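Local coordinates for ScaE cell-surface anchored scaffoldin protein (Ruminococcus flavefaciens, PDB 2ZF9) that probably binds dockerin modules through this type III cohesin module and so attaches the cellulosome to the bacterial cell surface, at residues Q16-G21 with W174-G179; K100-D105 with V125-V130; Q132-A137 with D141-Q146; A148-S151 with E156-F159. One frame throughout, in Å; residues are numbered along the deposited sequence.

How the contacts relate
From the N terminus, the loop at 16-21 is met by the end of helix 166-178 in contact 1, the widest closure, which spans the other three. Contact 2 comes next, setting strand 99-106 against strand 124-132 and so tying two layers of the module together. Contact 3 then follows in series, closing the short connection between strands 124-132 and 142-149; it touches contact 2 where F129 packs on V145. Strand 142-149 runs on into contact 4, which closes the loop before strand 158-160. Contacts 4 and 1 adjoin, their centres about 9 Å apart, with Y149 meeting Y18; none of the four loops cross.

Contact 1: residues Q16-G21 with W174-G179; sequences QAYDAG and WTFTQG
The rings of Y18 and F176 lie almost parallel, with 18° between their planes, yet they are slid so far apart that they barely overlap: the centroids are separated by 5.8 Å. What touches is the CD1-CE1 side of the tyrosine. Its CD1 sits 3.7 Å from CB of F176, and its CE1 is 3.8 Å from F176 CD2. On the same tyrosine, CB meets the methyl CG2 of T177 at 3.8 Å; T177 OG1 is turned back to bond the A173 carbonyl, leaving the methyl for Y18. This is a loop laid on a helix: Y18, in the loop between strands 14-15 and 33-41 of the cohesin module, packs on the C-terminal part of helix 166-178. No direct hydrogen bond crosses. A single water does the bridging, accepting from Y18 N at 3.0 Å and donating to F176 O at 2.9 Å. With CG opposite the backbone N (chi1 -173°), the tyrosine ring reaches the helix, and its OH bonds NE2 of Q172. An alanine in place of Y18 would lose the ring that lies beside F176 and would probably leave Q172 without this hydroxyl partner. Beyond the tyrosine the loop is shaped by an Asx turn, in which D19 OD1 accepts from G21 N at 2.8 Å, the donor standing well above the carboxylate plane.

Contact 2: residues K100-D105 with V125-V130; sequences KKAEAD and VLWSFV
The ammonium NZ of K100 is gripped by two backbone carbonyls, those of A94 and L97, so the end of this lysine is directed away from W127 although its CB lies against the indole. The chain gets there by bending at chi3 and chi4. At its base, K100 CB comes within 4.0 Å of W127 CH2. The next residue contributes backbone instead of side chain: K101 O lies 3.6 Å from W127 CZ2, while the K101 side chain departs on the other side of the strand and makes a long salt bridge, NZ to E103 OE1 at 3.6 Å. A102 then turns its methyl toward the indole, CB to CZ3 at 3.9 Å. All three approaches to the ring are oblique, so the six-membered part of the indole is fitted against the strand backbone without a stack. The rotamer explains this reach: CG of W127 is opposite its carbonyl carbon (chi1 -68°), and the ring spans the 8.8 Å between A102 CA and W127 CA. Nearby, A88 touches both A102 and W127, and T112 also lies against the indole. A classic beta bulge in strand 124-132 sets L126 and W127 together opposite L55. The axes of the two short strand segments are 9.7 Å apart at closest approach and inclined by 33°, with no hydrogen bond between them. Such spacing, bridged by one large aromatic, is the face-to-face packing expected of the beta-sandwich of cohesin modules.

Contact 3: residues Q132-A137 with D141-Q146; sequences QVPADA and DKYDVQ
Residues P134 to A137 form a type I beta turn, closed by a 3.3 Å hydrogen bond from A137 N to P134 O, and the chain comes back past it so that the CA atoms of A137 and D141 lie 6.4 Å apart. The hydroxyl end of Y143 abuts the open end of this turn, between P134 and A137. P134 approaches from the opposite direction, its CG 3.4 Å from Y143 OH and its CD obliquely placed against the phenol end of the ring. A137 takes a different position, at the ring edge and near its plane, with CB 3.4 Å from the same hydroxyl. V133 crosses the tyrosine at about a right angle and offers CG1 to CE2 at 4.0 Å. Y143 has CG opposite its carbonyl carbon (chi1 -52°), a torsion that carries the ring from strand 142-149 to the turn. In the beta-sandwich of this cohesin module, the turn belongs to the connection between strands 124-132 and 142-149, and V133 also packs on V51, L41 and I185. The hydroxyl of Y143 is satisfied through a water lying in the ring plane at its edge, 2.6 Å from OH and donating to D136 OD1 at 3.1 Å. A second water donates to D141 OD2 at 2.7 Å and, weakly, to D136 O. That same carboxylate oxygen accepts from the backbone N of Q138, within the short link from A137 to D141. The carboxylates of D136 and D141 make no direct contact; each accepts a hydrogen bond from its own water.

Contact 4: residues A148-S151 with E156-F159; sequences AYQS and EDLF
A148 meets D157 through water: one molecule donates to A148 O at 2.7 Å and, weakly, to D157 OD1, and another donates to D157 OD2 and, weakly, to A148 O. At Y149 the contact becomes direct. The ring, its CG opposite the backbone N (chi1 179°), brings CD1 to 3.4 Å from D157 CB, with ring and carboxylate planes 51° apart. Its hydroxyl, 2.8 Å from a third water, is linked by it to D157 O. Strands 142-149 and 158-160 both pair antiparallel with strand 66-73, and here the loop joining them is cinched by an aspartate across its neck. Q150 supplies the one direct bond, its N donating to D157 OD2 at 2.9 Å and 169°, nearly straight and close to the C-O axis. Q150 O lies only 3.1 Å from that same oxygen, two acceptors side by side; the salt bridge from R152 NE to D157 OD2 probably offsets their repulsion. D157 OD1 bonds H70 ND1 on strand 66-73. Replacing D157 by a leucine would probably leave Q150 N and R152 without their acceptor and H70 without its mate. A fourth water donates to Q150 O and accepts from D157 N at 2.9 Å.

Contact 1: residues Q16-G21 with W174-G179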
loop_
_atom_site.group_PDB
_atom_site.type_symbol
_atom_site.label_atom_id
_atom_site.label_comp_id
_atom_site.label_asym_id
_atom_site.label_seq_id
_atom_site.Cartn_x
_atom_site.Cartn_y
_atom_site.Cartn_z
ATOM N N GLN A 16 -2.960 -2.662 13.750
ATOM C CA GLN A 16 -3.790 -2.172 14.837
ATOM C C GLN A 16 -5.014 -1.403 14.315
ATOM O O GLN A 16 -4.964 -0.826 13.223
ATOM C CB GLN A 16 -2.939 -1.306 15.752
ATOM C CG GLN A 16 -1.786 -2.112 16.387
ATOM C CD GLN A 16 -0.886 -1.278 17.300
ATOM O OE1 GLN A 16 -1.282 -0.218 17.782
ATOM N NE2 GLN A 16 0.341 -1.756 17.526
ATOM N N ALA A 17 -6.121 -1.439 15.058
ATOM C CA ALA A 17 -7.343 -0.797 14.587
ATOM C C ALA A 17 -7.147 0.696 14.551
ATOM O O ALA A 17 -6.571 1.273 15.479
ATOM C CB ALA A 17 -8.530 -1.152 15.491
ATOM N N TYR A 18 -7.611 1.328 13.479
ATOM C CA TYR A 18 -7.598 2.772 13.398
ATOM C C TYR A 18 -8.681 3.354 14.313
ATOM O O TYR A 18 -9.833 2.893 14.304
ATOM C CB TYR A 18 -7.898 3.196 11.971
ATOM C CG TYR A 18 -7.740 4.667 11.748
ATOM C CD1 TYR A 18 -6.506 5.184 11.355
ATOM C CD2 TYR A 18 -8.809 5.539 11.929
ATOM C CE1 TYR A 18 -6.332 6.534 11.133
ATOM C CE2 TYR A 18 -8.654 6.924 11.728
ATOM C CZ TYR A 18 -7.409 7.401 11.319
ATOM O OH TYR A 18 -7.216 8.732 11.086
ATOM N N ASP A 19 -8.323 4.393 15.059
ATOM C CA ASP A 19 -9.281 5.086 15.923
ATOM C C ASP A 19 -9.960 6.236 15.224
ATOM O O ASP A 19 -9.400 7.322 15.133
ATOM C CB ASP A 19 -8.569 5.650 17.149
ATOM C CG ASP A 19 -9.526 6.372 18.099
ATOM O OD1 ASP A 19 -10.772 6.254 17.939
ATOM O OD2 ASP A 19 -9.010 7.047 19.005
ATOM N N ALA A 20 -11.189 6.011 14.784
ATOM C CA ALA A 20 -11.984 7.036 14.121
ATOM C C ALA A 20 -12.754 7.944 15.105
ATOM O O ALA A 20 -13.471 8.855 14.683
ATOM C CB ALA A 20 -12.949 6.372 13.154
ATOM N N GLY A 21 -12.617 7.697 16.407
ATOM C CA GLY A 21 -13.140 8.636 17.403
ATOM C C GLY A 21 -14.635 8.719 17.204
ATOM O O GLY A 21 -15.296 7.674 17.039
ATOM N N TRP A 174 -11.748 6.724 6.647
ATOM C CA TRP A 174 -12.303 5.782 5.673
ATOM C C TRP A 174 -11.186 4.870 5.154
ATOM O O TRP A 174 -11.356 3.658 5.069
ATOM C CB TRP A 174 -13.015 6.480 4.471
ATOM C CG TRP A 174 -13.444 5.428 3.476
ATOM C CD1 TRP A 174 -12.709 4.921 2.443
ATOM C CD2 TRP A 174 -14.667 4.676 3.515
ATOM N NE1 TRP A 174 -13.427 3.913 1.809
ATOM C CE2 TRP A 174 -14.624 3.741 2.457
ATOM C CE3 TRP A 174 -15.802 4.715 4.347
ATOM C CZ2 TRP A 174 -15.667 2.835 2.209
ATOM C CZ3 TRP A 174 -16.861 3.818 4.100
ATOM C CH2 TRP A 174 -16.794 2.910 3.024
ATOM N N THR A 175 -10.066 5.459 4.768
ATOM C CA THR A 175 -9.020 4.690 4.100
ATOM C C THR A 175 -8.560 3.495 4.959
ATOM O O THR A 175 -8.488 2.370 4.488
ATOM C CB THR A 175 -7.823 5.587 3.848
ATOM O OG1 THR A 175 -8.184 6.541 2.868
ATOM C CG2 THR A 175 -6.611 4.792 3.301
ATOM N N PHE A 176 -8.256 3.750 6.224
ATOM C CA PHE A 176 -7.647 2.726 7.048
ATOM C C PHE A 176 -8.674 1.801 7.692
ATOM O O PHE A 176 -8.312 0.712 8.162
ATOM C CB PHE A 176 -6.781 3.385 8.117
ATOM C CG PHE A 176 -5.494 3.988 7.556
ATOM C CD1 PHE A 176 -4.540 3.177 6.978
ATOM C CD2 PHE A 176 -5.247 5.352 7.648
ATOM C CE1 PHE A 176 -3.318 3.711 6.463
ATOM C CE2 PHE A 176 -4.024 5.914 7.144
ATOM C CZ PHE A 176 -3.072 5.078 6.553
ATOM N N THR A 177 -9.939 2.215 7.754
ATOM C CA THR A 177 -10.953 1.303 8.348
ATOM C C THR A 177 -11.743 0.484 7.327
ATOM O O THR A 177 -12.247 -0.625 7.639
ATOM C CB THR A 177 -12.003 2.027 9.224
ATOM O OG1 THR A 177 -12.734 2.966 8.414
ATOM C CG2 THR A 177 -11.364 2.717 10.438
ATOM N N GLN A 178 -11.890 1.027 6.128
ATOM C CA GLN A 178 -12.725 0.397 5.102
ATOM C C GLN A 178 -12.121 0.366 3.688
ATOM O O GLN A 178 -12.617 -0.351 2.805
ATOM C CB GLN A 178 -14.098 1.107 5.026
ATOM C CG GLN A 178 -14.936 1.080 6.338
ATOM C CD GLN A 178 -15.278 -0.326 6.817
ATOM O OE1 GLN A 178 -15.263 -1.280 6.048
ATOM N NE2 GLN A 178 -15.608 -0.447 8.114
ATOM N N GLY A 179 -11.066 1.140 3.451
ATOM C CA GLY A 179 -10.657 1.342 2.062
ATOM C C GLY A 179 -9.417 0.569 1.672
ATOM O O GLY A 179 -8.743 0.940 0.705
HETATM O O HOH W 1 -8.557 -0.043 10.972
#

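Contact 2: residues K100-D105 with V125-V130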
loop_
_atom_site.group_PDB
_atom_site.type_symbol
_atom_site.label_atom_id
_atom_site.label_comp_id
_atom_site.label_asym_id
_atom_site.label_seq_id
_atom_site.Cartn_x
_atom_site.Cartn_y
_atom_site.Cartn_z
ATOM N N LYS A 100 8.262 12.714 -2.178
ATOM C CA LYS A 100 8.010 11.265 -2.273
ATOM C C LYS A 100 9.245 10.564 -1.734
ATOM O O LYS A 100 10.366 10.837 -2.192
ATOM C CB LYS A 100 7.806 10.823 -3.728
ATOM C CG LYS A 100 6.612 11.445 -4.419
ATOM C CD LYS A 100 6.447 11.014 -5.864
ATOM C CE LYS A 100 7.310 11.828 -6.822
ATOM N NZ LYS A 100 6.600 12.989 -7.402
ATOM N N LYS A 101 9.072 9.668 -0.768
ATOM C CA LYS A 101 10.231 8.867 -0.335
ATOM C C LYS A 101 9.842 7.450 0.073
ATOM O O LYS A 101 8.725 7.220 0.586
ATOM C CB LYS A 101 10.998 9.561 0.811
ATOM C CG LYS A 101 10.157 9.842 2.027
ATOM C CD LYS A 101 10.992 10.113 3.298
ATOM C CE LYS A 101 10.078 9.979 4.548
ATOM N NZ LYS A 101 10.696 10.466 5.823
ATOM N N ALA A 102 10.747 6.501 -0.178
ATOM C CA ALA A 102 10.564 5.125 0.261
ATOM C C ALA A 102 11.790 4.742 1.072
ATOM O O ALA A 102 12.949 4.989 0.651
ATOM C CB ALA A 102 10.415 4.202 -0.960
ATOM N N GLU A 103 11.558 4.131 2.224
ATOM C CA GLU A 103 12.669 3.836 3.105
ATOM C C GLU A 103 12.438 2.552 3.899
ATOM O O GLU A 103 11.288 2.068 4.027
ATOM C CB GLU A 103 12.921 5.026 4.022
ATOM C CG GLU A 103 11.873 5.169 5.042
ATOM C CD GLU A 103 12.066 6.375 5.952
ATOM O OE1 GLU A 103 12.516 7.421 5.473
ATOM O OE2 GLU A 103 11.742 6.270 7.157
ATOM N N ALA A 104 13.539 2.015 4.428
ATOM C CA ALA A 104 13.518 0.752 5.160
ATOM C C ALA A 104 12.695 0.881 6.427
ATOM O O ALA A 104 12.618 1.977 7.020
ATOM C CB ALA A 104 14.996 0.309 5.509
ATOM N N ASP A 105 12.079 -0.237 6.835
ATOM C CA ASP A 105 11.331 -0.326 8.091
ATOM C C ASP A 105 11.820 -1.565 8.874
ATOM O O ASP A 105 12.662 -1.438 9.755
ATOM C CB ASP A 105 9.804 -0.360 7.832
ATOM C CG ASP A 105 8.978 -0.261 9.122
ATOM O OD1 ASP A 105 9.490 0.251 10.145
ATOM O OD2 ASP A 105 7.825 -0.726 9.110
ATOM N N VAL A 125 -1.235 4.145 -10.002
ATOM C CA VAL A 125 -0.160 3.507 -9.214
ATOM C C VAL A 125 0.619 4.559 -8.389
ATOM O O VAL A 125 1.232 5.488 -8.947
ATOM C CB VAL A 125 0.854 2.751 -10.123
ATOM C CG1 VAL A 125 2.043 2.212 -9.301
ATOM C CG2 VAL A 125 0.178 1.584 -10.816
ATOM N N LEU A 126 0.608 4.396 -7.066
ATOM C CA LEU A 126 1.348 5.283 -6.196
ATOM C C LEU A 126 2.803 4.808 -6.055
ATOM O O LEU A 126 3.763 5.620 -6.176
ATOM C CB LEU A 126 0.632 5.390 -4.834
ATOM C CG LEU A 126 1.003 6.533 -3.893
ATOM C CD1 LEU A 126 0.477 7.836 -4.434
ATOM C CD2 LEU A 126 0.484 6.276 -2.432
ATOM N N TRP A 127 2.983 3.504 -5.786
ATOM C CA TRP A 127 4.330 2.957 -5.620
ATOM C C TRP A 127 4.421 1.625 -6.310
ATOM O O TRP A 127 3.455 0.845 -6.311
ATOM C CB TRP A 127 4.681 2.768 -4.148
ATOM C CG TRP A 127 4.815 4.014 -3.426
ATOM C CD1 TRP A 127 3.870 4.608 -2.601
ATOM C CD2 TRP A 127 5.969 4.858 -3.397
ATOM N NE1 TRP A 127 4.370 5.787 -2.111
ATOM C CE2 TRP A 127 5.656 5.960 -2.574
ATOM C CE3 TRP A 127 7.243 4.792 -4.001
ATOM C CZ2 TRP A 127 6.577 6.998 -2.315
ATOM C CZ3 TRP A 127 8.152 5.821 -3.746
ATOM C CH2 TRP A 127 7.816 6.905 -2.902
ATOM N N SER A 128 5.572 1.382 -6.932
ATOM C CA SER A 128 5.866 0.092 -7.484
ATOM C C SER A 128 7.108 -0.479 -6.756
ATOM O O SER A 128 8.008 0.261 -6.382
ATOM C CB SER A 128 6.107 0.295 -8.996
ATOM O OG SER A 128 6.695 -0.830 -9.542
ATOM N N PHE A 129 7.176 -1.791 -6.581
ATOM C CA PHE A 129 8.272 -2.421 -5.830
ATOM C C PHE A 129 8.346 -3.898 -6.216
ATOM O O PHE A 129 7.421 -4.432 -6.837
ATOM C CB PHE A 129 8.097 -2.257 -4.287
ATOM C CG PHE A 129 6.746 -2.749 -3.754
ATOM C CD1 PHE A 129 5.592 -1.985 -3.936
ATOM C CD2 PHE A 129 6.644 -3.991 -3.088
ATOM C CE1 PHE A 129 4.357 -2.419 -3.424
ATOM C CE2 PHE A 129 5.407 -4.432 -2.577
ATOM C CZ PHE A 129 4.266 -3.644 -2.763
ATOM N N VAL A 130 9.454 -4.542 -5.877
ATOM C CA VAL A 130 9.692 -5.917 -6.335
ATOM C C VAL A 130 9.874 -6.831 -5.122
ATOM O O VAL A 130 10.717 -6.548 -4.261
ATOM C CB VAL A 130 10.977 -5.995 -7.240
ATOM C CG1 VAL A 130 11.335 -7.437 -7.622
ATOM C CG2 VAL A 130 10.778 -5.162 -8.520
#

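Contact 3: residues Q132-A137 with D141-Q146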
loop_
_atom_site.group_PDB
_atom_site.type_symbol
_atom_site.label_atom_id
_atom_site.label_comp_id
_atom_site.label_asym_id
_atom_site.label_seq_id
_atom_site.Cartn_x
_atom_site.Cartn_y
_atom_site.Cartn_z
ATOM N N GLN A 132 10.608 -10.932 -4.119
ATOM C CA GLN A 132 11.044 -12.203 -4.664
ATOM C C GLN A 132 10.467 -13.410 -3.884
ATOM O O GLN A 132 10.508 -13.478 -2.658
ATOM C CB GLN A 132 12.575 -12.252 -4.777
ATOM C CG GLN A 132 13.098 -13.577 -5.407
ATOM C CD GLN A 132 14.613 -13.591 -5.555
ATOM O OE1 GLN A 132 15.328 -13.089 -4.692
ATOM N NE2 GLN A 132 15.107 -14.178 -6.659
ATOM N N VAL A 133 9.903 -14.332 -4.636
ATOM C CA VAL A 133 9.260 -15.550 -4.122
ATOM C C VAL A 133 10.350 -16.567 -3.752
ATOM O O VAL A 133 11.386 -16.627 -4.414
ATOM C CB VAL A 133 8.344 -16.089 -5.232
ATOM C CG1 VAL A 133 7.727 -17.433 -4.871
ATOM C CG2 VAL A 133 7.255 -15.058 -5.550
ATOM N N PRO A 134 10.166 -17.318 -2.655
ATOM C CA PRO A 134 11.244 -18.267 -2.262
ATOM C C PRO A 134 11.461 -19.447 -3.215
ATOM O O PRO A 134 10.588 -19.796 -4.011
ATOM C CB PRO A 134 10.782 -18.783 -0.897
ATOM C CG PRO A 134 9.295 -18.537 -0.867
ATOM C CD PRO A 134 9.055 -17.299 -1.681
ATOM N N ALA A 135 12.634 -20.065 -3.122
ATOM C CA ALA A 135 12.991 -21.153 -4.028
ATOM C C ALA A 135 12.080 -22.384 -3.806
ATOM O O ALA A 135 11.899 -23.204 -4.703
ATOM C CB ALA A 135 14.491 -21.508 -3.881
ATOM N N ASP A 136 11.437 -22.468 -2.647
ATOM C CA ASP A 136 10.621 -23.641 -2.335
ATOM C C ASP A 136 9.139 -23.489 -2.649
ATOM O O ASP A 136 8.352 -24.354 -2.281
ATOM C CB ASP A 136 10.834 -24.067 -0.861
ATOM C CG ASP A 136 10.356 -23.018 0.139
ATOM O OD1 ASP A 136 10.185 -21.843 -0.253
ATOM O OD2 ASP A 136 10.160 -23.371 1.328
ATOM N N ALA A 137 8.752 -22.401 -3.319
ATOM C CA ALA A 137 7.346 -22.152 -3.611
ATOM C C ALA A 137 6.702 -23.339 -4.327
ATOM O O ALA A 137 7.294 -23.894 -5.274
ATOM C CB ALA A 137 7.187 -20.879 -4.458
ATOM N N ASP A 141 0.631 -22.160 -2.814
ATOM C CA ASP A 141 1.254 -21.278 -1.792
ATOM C C ASP A 141 0.742 -19.850 -2.004
ATOM O O ASP A 141 0.553 -19.457 -3.148
ATOM C CB ASP A 141 2.792 -21.302 -1.876
ATOM C CG ASP A 141 3.407 -22.533 -1.195
ATOM O OD1 ASP A 141 2.715 -23.206 -0.405
ATOM O OD2 ASP A 141 4.580 -22.835 -1.465
ATOM N N LYS A 142 0.493 -19.108 -0.920
ATOM C CA LYS A 142 0.006 -17.724 -1.006
ATOM C C LYS A 142 0.781 -16.891 -0.006
ATOM O O LYS A 142 0.882 -17.272 1.135
ATOM C CB LYS A 142 -1.478 -17.653 -0.656
ATOM C CG LYS A 142 -2.134 -16.277 -0.825
ATOM C CD LYS A 142 -3.650 -16.405 -0.580
ATOM C CE LYS A 142 -4.355 -15.087 -0.667
ATOM N NZ LYS A 142 -5.832 -15.317 -0.652
ATOM N N TYR A 143 1.330 -15.777 -0.460
ATOM C CA TYR A 143 2.149 -14.876 0.362
ATOM C C TYR A 143 1.457 -13.515 0.368
ATOM O O TYR A 143 1.392 -12.872 -0.683
ATOM C CB TYR A 143 3.523 -14.728 -0.289
ATOM C CG TYR A 143 4.205 -16.041 -0.595
ATOM C CD1 TYR A 143 4.947 -16.713 0.397
ATOM C CD2 TYR A 143 4.123 -16.613 -1.867
ATOM C CE1 TYR A 143 5.597 -17.932 0.112
ATOM C CE2 TYR A 143 4.763 -17.823 -2.163
ATOM C CZ TYR A 143 5.479 -18.483 -1.164
ATOM O OH TYR A 143 6.103 -19.669 -1.438
ATOM N N ASP A 144 0.921 -13.100 1.528
ATOM C CA ASP A 144 0.141 -11.851 1.660
ATOM C C ASP A 144 1.054 -10.611 1.578
ATOM O O ASP A 144 2.203 -10.629 2.053
ATOM C CB ASP A 144 -0.615 -11.812 3.012
ATOM C CG ASP A 144 -1.736 -12.807 3.088
ATOM O OD1 ASP A 144 -2.363 -13.079 2.050
ATOM O OD2 ASP A 144 -1.997 -13.297 4.195
ATOM N N VAL A 145 0.525 -9.543 0.979
ATOM C CA VAL A 145 1.242 -8.254 0.899
ATOM C C VAL A 145 0.195 -7.193 1.240
ATOM O O VAL A 145 -0.830 -7.072 0.551
ATOM C CB VAL A 145 1.800 -8.047 -0.552
ATOM C CG1 VAL A 145 2.575 -6.715 -0.673
ATOM C CG2 VAL A 145 2.685 -9.234 -0.965
ATOM N N GLN A 146 0.484 -6.412 2.283
ATOM C CA GLN A 146 -0.529 -5.693 3.019
ATOM C C GLN A 146 -0.123 -4.258 3.361
ATOM O O GLN A 146 1.030 -3.981 3.710
ATOM C CB GLN A 146 -0.815 -6.422 4.338
ATOM C CG GLN A 146 -1.353 -7.827 4.163
ATOM C CD GLN A 146 -1.586 -8.520 5.509
ATOM O OE1 GLN A 146 -0.829 -8.332 6.469
ATOM N NE2 GLN A 146 -2.623 -9.318 5.569
HETATM O O HOH W 2 7.268 -21.078 0.440
HETATM O O HOH W 3 6.259 -23.938 0.400
#

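Contact 4: residues A148-S151 with E156-F159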
loop_
_atom_site.group_PDB
_atom_site.type_symbol
_atom_site.label_atom_id
_atom_site.label_comp_id
_atom_site.label_asym_id
_atom_site.label_seq_id
_atom_site.Cartn_x
_atom_site.Cartn_y
_atom_site.Cartn_z
ATOM N N ALA A 148 -0.438 -1.835 6.400
ATOM C CA ALA A 148 -0.615 -2.035 7.840
ATOM C C ALA A 148 -0.710 -0.670 8.529
ATOM O O ALA A 148 -0.063 0.270 8.094
ATOM C CB ALA A 148 0.593 -2.819 8.406
ATOM N N TYR A 149 -1.459 -0.591 9.631
ATOM C CA TYR A 149 -1.649 0.641 10.387
ATOM C C TYR A 149 -1.176 0.407 11.825
ATOM O O TYR A 149 -1.457 -0.630 12.421
ATOM C CB TYR A 149 -3.163 1.077 10.420
ATOM C CG TYR A 149 -3.334 2.343 11.237
ATOM C CD1 TYR A 149 -3.032 3.569 10.683
ATOM C CD2 TYR A 149 -3.742 2.310 12.579
ATOM C CE1 TYR A 149 -3.095 4.742 11.414
ATOM C CE2 TYR A 149 -3.813 3.500 13.332
ATOM C CZ TYR A 149 -3.464 4.715 12.725
ATOM O OH TYR A 149 -3.547 5.917 13.400
ATOM N N GLN A 150 -0.498 1.388 12.408
ATOM C CA GLN A 150 -0.513 1.505 13.869
ATOM C C GLN A 150 -0.352 2.938 14.323
ATOM O O GLN A 150 0.049 3.770 13.538
ATOM C CB GLN A 150 0.526 0.613 14.527
ATOM C CG GLN A 150 1.948 0.984 14.291
ATOM C CD GLN A 150 2.819 -0.256 14.303
ATOM O OE1 GLN A 150 2.482 -1.260 13.680
ATOM N NE2 GLN A 150 3.934 -0.199 15.025
ATOM N N SER A 151 -0.654 3.197 15.603
ATOM C CA SER A 151 -0.497 4.531 16.190
ATOM C C SER A 151 0.992 4.806 16.324
ATOM O O SER A 151 1.720 3.990 16.866
ATOM C CB SER A 151 -1.143 4.590 17.592
ATOM O OG SER A 151 -1.294 5.936 18.067
ATOM N N GLU A 156 4.205 8.552 10.852
ATOM C CA GLU A 156 2.808 8.211 11.046
ATOM C C GLU A 156 2.166 7.646 9.800
ATOM O O GLU A 156 2.520 8.043 8.668
ATOM C CB GLU A 156 2.009 9.445 11.447
ATOM C CG GLU A 156 2.242 9.934 12.865
ATOM C CD GLU A 156 1.539 11.273 13.055
ATOM O OE1 GLU A 156 0.412 11.288 13.593
ATOM O OE2 GLU A 156 2.072 12.290 12.562
ATOM N N ASP A 157 1.190 6.758 10.020
ATOM C CA ASP A 157 0.342 6.282 8.958
ATOM C C ASP A 157 -0.735 7.328 8.672
ATOM O O ASP A 157 -1.514 7.730 9.565
ATOM C CB ASP A 157 -0.270 4.931 9.317
ATOM C CG ASP A 157 0.792 3.820 9.476
ATOM O OD1 ASP A 157 1.612 3.618 8.548
ATOM O OD2 ASP A 157 0.779 3.153 10.538
ATOM N N LEU A 158 -0.755 7.792 7.433
ATOM C CA LEU A 158 -1.560 8.947 7.059
ATOM C C LEU A 158 -2.089 8.783 5.639
ATOM O O LEU A 158 -1.438 8.183 4.787
ATOM C CB LEU A 158 -0.730 10.245 7.064
ATOM C CG LEU A 158 -0.141 10.783 8.366
ATOM C CD1 LEU A 158 0.678 12.013 8.032
ATOM C CD2 LEU A 158 -1.239 11.114 9.399
ATOM N N PHE A 159 -3.283 9.321 5.400
ATOM C CA PHE A 159 -3.755 9.460 4.031
ATOM C C PHE A 159 -4.755 10.600 4.033
ATOM O O PHE A 159 -5.921 10.398 4.382
ATOM C CB PHE A 159 -4.413 8.188 3.484
ATOM C CG PHE A 159 -4.607 8.257 1.993
ATOM C CD1 PHE A 159 -3.660 7.730 1.148
ATOM C CD2 PHE A 159 -5.703 8.924 1.441
ATOM C CE1 PHE A 159 -3.782 7.857 -0.263
ATOM C CE2 PHE A 159 -5.841 9.025 0.039
ATOM C CZ PHE A 159 -4.860 8.506 -0.797
HETATM O O HOH W 4 0.122 2.416 6.526
HETATM O O HOH W 5 2.186 0.420 10.163
HETATM O O HOH W 6 -2.177 7.949 12.146
HETATM O O HOH W 7 0.427 6.346 12.770
#